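Local coordinates for [Ribosomal protein bS18]-alanine N-acetyltransferase (PDB 5ISV) that probably acetylates the N-terminal alanine of ribosomal protein bS18, taking the acetyl group from acetyl-CoA as a GNAT-family enzyme, at residues A[101-106]-A[128-133]; A[121-126]-A[139-144]. All blocks are in the same frame, centred on the assembly; numbering follows the deposited sequence.

Interaction 1: A[101-106]-A[128-133]; sequences WLEVRA and NYYPTT
The ring of Tyr-130 lies against the side chain of Arg-105, with CG of the arginine 3.5 Å from CD2 of the tyrosine and the guanidinium tilted only 25° from the ring plane. NE sits over this face toward the rim, while the opposite face carries CD2 of Tyr-129 above its centre. One face of the guanidinium in turn receives CB of Tyr-130; its end-on edge is given to the carbonyl of Pro-131. Both terminal nitrogens converge there on a single oxygen, Arg-105 NH1 to Pro-131 O at 2.8 Å and Arg-105 NH2 to the same O at 3.0 Å, bonds bent at the hydrogen (151° and 139°) as expected when two donors converge on one atom. Arginine suits the place because its chain, extended from CG to NE, runs alongside the ring and still delivers a flat group with donors at its rim. NH1 also forms a salt bridge with Glu-137, so that the guanidinium is held by two partners.

Glu-103, predicted to be the proton acceptor, approaches the tyrosine pair from its own strand. Its carboxylate stands almost perpendicular to the ring of Tyr-130, and OE1 lies 3.3 Å from the OH of Tyr-130. A water donates to Glu-103 OE1 at 2.6 Å and also bonds Tyr-129 OH at 2.7 Å, linking the carboxylate to the second tyrosine; OE2 is engaged by Arg-126.

Segment 101-106 carries the end of strand 99-105, whereas in 128-133 Tyr-129 and Tyr-130 both face Glu-137 of strand 136-145, a classic beta bulge. Strand 136-145 lies between strands 99-105 and 121-129 in the sheet, and both tyrosines touch its Ala-139; Val-104 points away, onto Ile-112 of helix 109-117.

Interaction 2: A[121-126]-A[139-144]; sequences NEATIR and AIIMAL
With CG anti to its carbonyl carbon (chi1 -48°) and a bend at chi3 (74°), Arg-126 folds its aliphatic chain across Ile-141, whose CD1 comes 3.3 Å from CD of the arginine, a tight approach. Thr-124 turns CG2 between its backbone N and carbonyl carbon, which lays this methyl 3.8 Å from CB of Ile-141, the two side chains pointing the same way. On the other face of the sheet Ile-125 and Ile-140 lie side by side, CG1 of the former 3.9 Å from CD1 of the latter, and CG of the extended Glu-122 rests 3.7 Å from CG2 of Ile-140. The beta-branched Thr-124, Ile-125, Ile-140 and Ile-141 suit such positions, since they favour extended backbone and present methyl groups to the neighbouring strand.

The strands form an antiparallel hairpin with one irregularity. Asn-121 and Ala-143 exchange two bonds, as do Arg-126 and Ala-139, but between them Ala-123 and Thr-124 both face Ile-141 in a classic beta bulge, which shifts the register by one residue. There the carbonyl O of Ile-141 takes a short, nearly straight bond (168°) from Ala-123 N at 2.8 Å and a weak one from Thr-124 N at 3.4 Å, while Ile-141 N returns a bond to Thr-124 O at 2.9 Å. The small side chain of Ala-123 points toward the partner strand, its CB 4.3 Å from Ile-141 CG2. At the far end a water accepts from Asn-121 ND2 and donates to the O of Ala-143.

Backbone bonds thus tie this outermost strand to the sheet, and apolar carbons from both strands pack beside them. Arg-126 combines both chemistries: its methylenes lie on Ile-141, and its NH1 forms a salt bridge that positions the carboxylate of Glu-103, the predicted proton acceptor.

Both interactions lie on the same side of the protein and use strand 121-129, but their chemistry differs. Interaction 2 is partly buried: an antiparallel pairing of neighbouring strands, interrupted by one bulge and built mainly from backbone hydrogen bonds, with the buried side chains belonging to 139-144. Interaction 1 is a surface contact between segments that are not adjacent in the sheet, so packing of an arginine on a tyrosine ring, its bonds to a carbonyl and a water do the joining. Strand 136-145 connects them, since Val-104 O probably bonds Ile-140 N and Ala-139 CB packs on Tyr-130. The salt bridge from Glu-103 OE2 to Arg-126 NH1 links the two contacts directly through their side chains.

Interaction 1: A[101-106]-A[128-133]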
loop_
_atom_site.group_PDB
_atom_site.type_symbol
_atom_site.label_atom_id
_atom_site.label_comp_id
_atom_site.label_asym_id
_atom_site.label_seq_id
_atom_site.Cartn_x
_atom_site.Cartn_y
_atom_site.Cartn_z
ATOM N N TRP A 101 -3.803 6.889 3.055
ATOM C CA TRP A 101 -5.123 6.268 2.876
ATOM C C TRP A 101 -4.993 4.943 2.135
ATOM O O TRP A 101 -4.130 4.786 1.279
ATOM C CB TRP A 101 -6.000 7.187 1.975
ATOM C CG TRP A 101 -6.246 8.498 2.539
ATOM C CD1 TRP A 101 -5.418 9.592 2.504
ATOM C CD2 TRP A 101 -7.400 8.885 3.282
ATOM N NE1 TRP A 101 -5.986 10.625 3.196
ATOM C CE2 TRP A 101 -7.198 10.211 3.697
ATOM C CE3 TRP A 101 -8.578 8.230 3.664
ATOM C CZ2 TRP A 101 -8.165 10.924 4.419
ATOM C CZ3 TRP A 101 -9.544 8.950 4.410
ATOM C CH2 TRP A 101 -9.323 10.261 4.784
ATOM N N LEU A 102 -5.877 4.024 2.434
ATOM C CA LEU A 102 -5.982 2.765 1.668
ATOM C C LEU A 102 -7.397 2.258 1.691
ATOM O O LEU A 102 -8.232 2.751 2.463
ATOM C CB LEU A 102 -5.024 1.659 2.209
ATOM C CG LEU A 102 -5.230 1.200 3.649
ATOM C CD1 LEU A 102 -6.356 0.181 3.834
ATOM C CD2 LEU A 102 -3.930 0.576 4.180
ATOM N N GLU A 103 -7.672 1.280 0.842
ATOM C CA GLU A 103 -8.971 0.650 0.751
ATOM C C GLU A 103 -8.759 -0.864 0.869
ATOM O O GLU A 103 -7.793 -1.396 0.282
ATOM C CB GLU A 103 -9.554 0.968 -0.623
ATOM C CG GLU A 103 -10.962 1.402 -0.628
ATOM C CD GLU A 103 -11.385 2.052 -1.934
ATOM O OE1 GLU A 103 -10.832 1.720 -2.993
ATOM O OE2 GLU A 103 -12.285 2.901 -1.894
ATOM N N VAL A 104 -9.602 -1.540 1.629
ATOM C CA VAL A 104 -9.454 -2.971 1.843
ATOM C C VAL A 104 -10.811 -3.648 1.807
ATOM O O VAL A 104 -11.793 -3.139 2.343
ATOM C CB VAL A 104 -8.670 -3.250 3.174
ATOM C CG1 VAL A 104 -9.307 -2.587 4.365
ATOM C CG2 VAL A 104 -8.503 -4.739 3.453
ATOM N N ARG A 105 -10.904 -4.786 1.144
ATOM C CA ARG A 105 -12.083 -5.640 1.185
ATOM C C ARG A 105 -12.467 -5.983 2.608
ATOM O O ARG A 105 -11.615 -6.413 3.394
ATOM C CB ARG A 105 -11.821 -6.911 0.370
ATOM C CG ARG A 105 -11.876 -6.645 -1.101
ATOM C CD ARG A 105 -11.206 -7.712 -1.936
ATOM N NE ARG A 105 -11.401 -7.508 -3.354
ATOM C CZ ARG A 105 -12.456 -7.929 -4.054
ATOM N NH1 ARG A 105 -13.442 -8.599 -3.467
ATOM N NH2 ARG A 105 -12.530 -7.664 -5.355
ATOM N N ALA A 106 -13.740 -5.830 2.958
ATOM C CA ALA A 106 -14.191 -6.041 4.340
ATOM C C ALA A 106 -13.925 -7.459 4.881
ATOM O O ALA A 106 -13.818 -7.654 6.086
ATOM C CB ALA A 106 -15.663 -5.726 4.437
ATOM N N ASN A 128 -20.918 -2.537 -0.785
ATOM C CA ASN A 128 -20.934 -3.362 -2.001
ATOM C C ASN A 128 -19.998 -2.836 -3.114
ATOM O O ASN A 128 -20.264 -3.041 -4.320
ATOM C CB ASN A 128 -22.384 -3.536 -2.513
ATOM C CG ASN A 128 -23.161 -4.490 -1.640
ATOM O OD1 ASN A 128 -22.588 -5.421 -1.064
ATOM N ND2 ASN A 128 -24.436 -4.286 -1.524
ATOM N N TYR A 129 -18.889 -2.196 -2.695
ATOM C CA TYR A 129 -17.944 -1.582 -3.620
ATOM C C TYR A 129 -17.220 -2.581 -4.518
ATOM O O TYR A 129 -16.891 -2.290 -5.665
ATOM C CB TYR A 129 -16.934 -0.697 -2.877
ATOM C CG TYR A 129 -16.023 0.046 -3.803
ATOM C CD1 TYR A 129 -16.530 1.176 -4.487
ATOM C CD2 TYR A 129 -14.732 -0.399 -4.096
ATOM C CE1 TYR A 129 -15.754 1.887 -5.355
ATOM C CE2 TYR A 129 -13.941 0.305 -4.990
ATOM C CZ TYR A 129 -14.454 1.433 -5.638
ATOM O OH TYR A 129 -13.639 2.111 -6.482
ATOM N N TYR A 130 -16.904 -3.749 -3.972
ATOM C CA TYR A 130 -16.083 -4.717 -4.661
ATOM C C TYR A 130 -16.892 -5.886 -5.129
ATOM O O TYR A 130 -17.727 -6.384 -4.382
ATOM C CB TYR A 130 -14.936 -5.251 -3.760
ATOM C CG TYR A 130 -13.791 -4.279 -3.534
ATOM C CD1 TYR A 130 -12.984 -3.888 -4.590
ATOM C CD2 TYR A 130 -13.520 -3.738 -2.273
ATOM C CE1 TYR A 130 -11.946 -2.989 -4.432
ATOM C CE2 TYR A 130 -12.456 -2.824 -2.109
ATOM C CZ TYR A 130 -11.682 -2.453 -3.202
ATOM O OH TYR A 130 -10.651 -1.538 -3.001
ATOM N N PRO A 131 -16.533 -6.448 -6.308
ATOM C CA PRO A 131 -17.121 -7.735 -6.679
ATOM C C PRO A 131 -16.484 -8.883 -5.917
ATOM O O PRO A 131 -15.296 -8.845 -5.561
ATOM C CB PRO A 131 -16.780 -7.857 -8.171
ATOM C CG PRO A 131 -15.466 -7.177 -8.266
ATOM C CD PRO A 131 -15.549 -6.000 -7.316
ATOM N N THR A 132 -17.280 -9.892 -5.632
ATOM C CA THR A 132 -16.754 -11.179 -5.207
ATOM C C THR A 132 -17.132 -12.270 -6.196
ATOM O O THR A 132 -17.825 -12.064 -7.195
ATOM C CB THR A 132 -17.240 -11.573 -3.778
ATOM O OG1 THR A 132 -18.656 -11.838 -3.804
ATOM C CG2 THR A 132 -16.938 -10.471 -2.753
ATOM N N THR A 133 -16.629 -13.462 -5.902
ATOM C CA THR A 133 -17.007 -14.664 -6.623
ATOM C C THR A 133 -18.438 -15.101 -6.339
ATOM O O THR A 133 -18.935 -15.956 -7.061
ATOM C CB THR A 133 -16.079 -15.852 -6.281
ATOM O OG1 THR A 133 -16.141 -16.134 -4.877
ATOM C CG2 THR A 133 -14.662 -15.525 -6.667
HETATM O O HOH W 1 -11.301 2.860 -5.274
#

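Interaction 2: A[121-126]-A[139-144]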
loop_
_atom_site.group_PDB
_atom_site.type_symbol
_atom_site.label_atom_id
_atom_site.label_comp_id
_atom_site.label_asym_id
_atom_site.label_seq_id
_atom_site.Cartn_x
_atom_site.Cartn_y
_atom_site.Cartn_z
ATOM N N ASN A 121 -7.123 4.010 11.099
ATOM C CA ASN A 121 -8.488 4.098 11.630
ATOM C C ASN A 121 -9.418 3.909 10.442
ATOM O O ASN A 121 -9.127 4.417 9.378
ATOM C CB ASN A 121 -8.756 5.491 12.197
ATOM C CG ASN A 121 -7.670 5.968 13.143
ATOM O OD1 ASN A 121 -7.510 5.422 14.228
ATOM N ND2 ASN A 121 -6.892 6.970 12.721
ATOM N N GLU A 122 -10.537 3.227 10.625
ATOM C CA GLU A 122 -11.621 3.224 9.612
ATOM C C GLU A 122 -12.165 4.651 9.446
ATOM O O GLU A 122 -12.577 5.257 10.425
ATOM C CB GLU A 122 -12.756 2.304 10.068
ATOM C CG GLU A 122 -13.951 2.253 9.125
ATOM C CD GLU A 122 -15.030 1.314 9.618
ATOM O OE1 GLU A 122 -14.754 0.105 9.728
ATOM O OE2 GLU A 122 -16.150 1.786 9.901
ATOM N N ALA A 123 -12.154 5.165 8.218
ATOM C CA ALA A 123 -12.646 6.490 7.916
ATOM C C ALA A 123 -14.081 6.369 7.443
ATOM O O ALA A 123 -14.911 7.157 7.827
ATOM C CB ALA A 123 -11.777 7.155 6.848
ATOM N N THR A 124 -14.349 5.410 6.578
ATOM C CA THR A 124 -15.652 5.181 6.022
ATOM C C THR A 124 -15.760 3.807 5.376
ATOM O O THR A 124 -14.778 3.099 5.213
ATOM C CB THR A 124 -16.061 6.293 5.042
ATOM O OG1 THR A 124 -17.450 6.126 4.749
ATOM C CG2 THR A 124 -15.285 6.278 3.767
ATOM N N ILE A 125 -16.974 3.436 5.040
ATOM C CA ILE A 125 -17.314 2.173 4.423
ATOM C C ILE A 125 -17.948 2.480 3.090
ATOM O O ILE A 125 -18.683 3.459 2.983
ATOM C CB ILE A 125 -18.254 1.329 5.310
ATOM C CG1 ILE A 125 -17.556 0.950 6.609
ATOM C CG2 ILE A 125 -18.722 0.067 4.592
ATOM C CD1 ILE A 125 -18.488 0.393 7.654
ATOM N N ARG A 126 -17.692 1.645 2.077
ATOM C CA ARG A 126 -18.381 1.794 0.767
ATOM C C ARG A 126 -19.154 0.526 0.535
ATOM O O ARG A 126 -18.562 -0.529 0.302
ATOM C CB ARG A 126 -17.366 2.024 -0.331
ATOM C CG ARG A 126 -16.357 3.087 0.041
ATOM C CD ARG A 126 -15.391 3.329 -1.085
ATOM N NE ARG A 126 -16.067 4.083 -2.127
ATOM C CZ ARG A 126 -15.498 4.564 -3.212
ATOM N NH1 ARG A 126 -14.202 4.369 -3.486
ATOM N NH2 ARG A 126 -16.274 5.237 -4.062
ATOM N N ALA A 139 -16.046 -2.203 0.802
ATOM C CA ALA A 139 -14.703 -1.659 0.954
ATOM C C ALA A 139 -14.639 -0.883 2.250
ATOM O O ALA A 139 -15.597 -0.213 2.635
ATOM C CB ALA A 139 -14.385 -0.738 -0.200
ATOM N N ILE A 140 -13.535 -1.027 2.978
ATOM C CA ILE A 140 -13.280 -0.219 4.160
ATOM C C ILE A 140 -12.208 0.741 3.749
ATOM O O ILE A 140 -11.131 0.299 3.290
ATOM C CB ILE A 140 -12.768 -1.049 5.374
ATOM C CG1 ILE A 140 -13.662 -2.260 5.652
ATOM C CG2 ILE A 140 -12.635 -0.161 6.598
ATOM C CD1 ILE A 140 -15.099 -1.940 5.948
ATOM N N ILE A 141 -12.424 2.022 3.911
ATOM C CA ILE A 141 -11.435 3.055 3.663
ATOM C C ILE A 141 -10.795 3.320 5.012
ATOM O O ILE A 141 -11.473 3.602 5.995
ATOM C CB ILE A 141 -12.059 4.355 3.100
ATOM C CG1 ILE A 141 -12.579 4.105 1.694
ATOM C CG2 ILE A 141 -11.007 5.443 2.980
ATOM C CD1 ILE A 141 -13.344 2.839 1.457
ATOM N N MET A 142 -9.474 3.189 5.060
ATOM C CA MET A 142 -8.713 3.463 6.275
ATOM C C MET A 142 -7.734 4.614 6.078
ATOM O O MET A 142 -7.169 4.796 4.977
ATOM C CB MET A 142 -7.997 2.185 6.752
ATOM C CG MET A 142 -8.889 0.951 6.783
ATOM S SD MET A 142 -8.111 -0.476 7.554
ATOM C CE MET A 142 -8.255 -0.017 9.260
ATOM N N ALA A 143 -7.498 5.346 7.165
ATOM C CA ALA A 143 -6.576 6.494 7.164
ATOM C C ALA A 143 -5.568 6.412 8.325
ATOM O O ALA A 143 -5.923 6.080 9.443
ATOM C CB ALA A 143 -7.378 7.806 7.253
ATOM N N LEU A 144 -4.324 6.744 8.022
ATOM C CA LEU A 144 -3.267 6.841 8.993
ATOM C C LEU A 144 -2.711 8.270 9.013
ATOM O O LEU A 144 -2.128 8.723 8.049
ATOM C CB LEU A 144 -2.173 5.865 8.639
ATOM C CG LEU A 144 -0.928 6.001 9.532
ATOM C CD1 LEU A 144 -1.199 5.593 10.967
ATOM C CD2 LEU A 144 0.215 5.150 8.988
HETATM O O HOH W 2 -7.527 8.359 10.814
#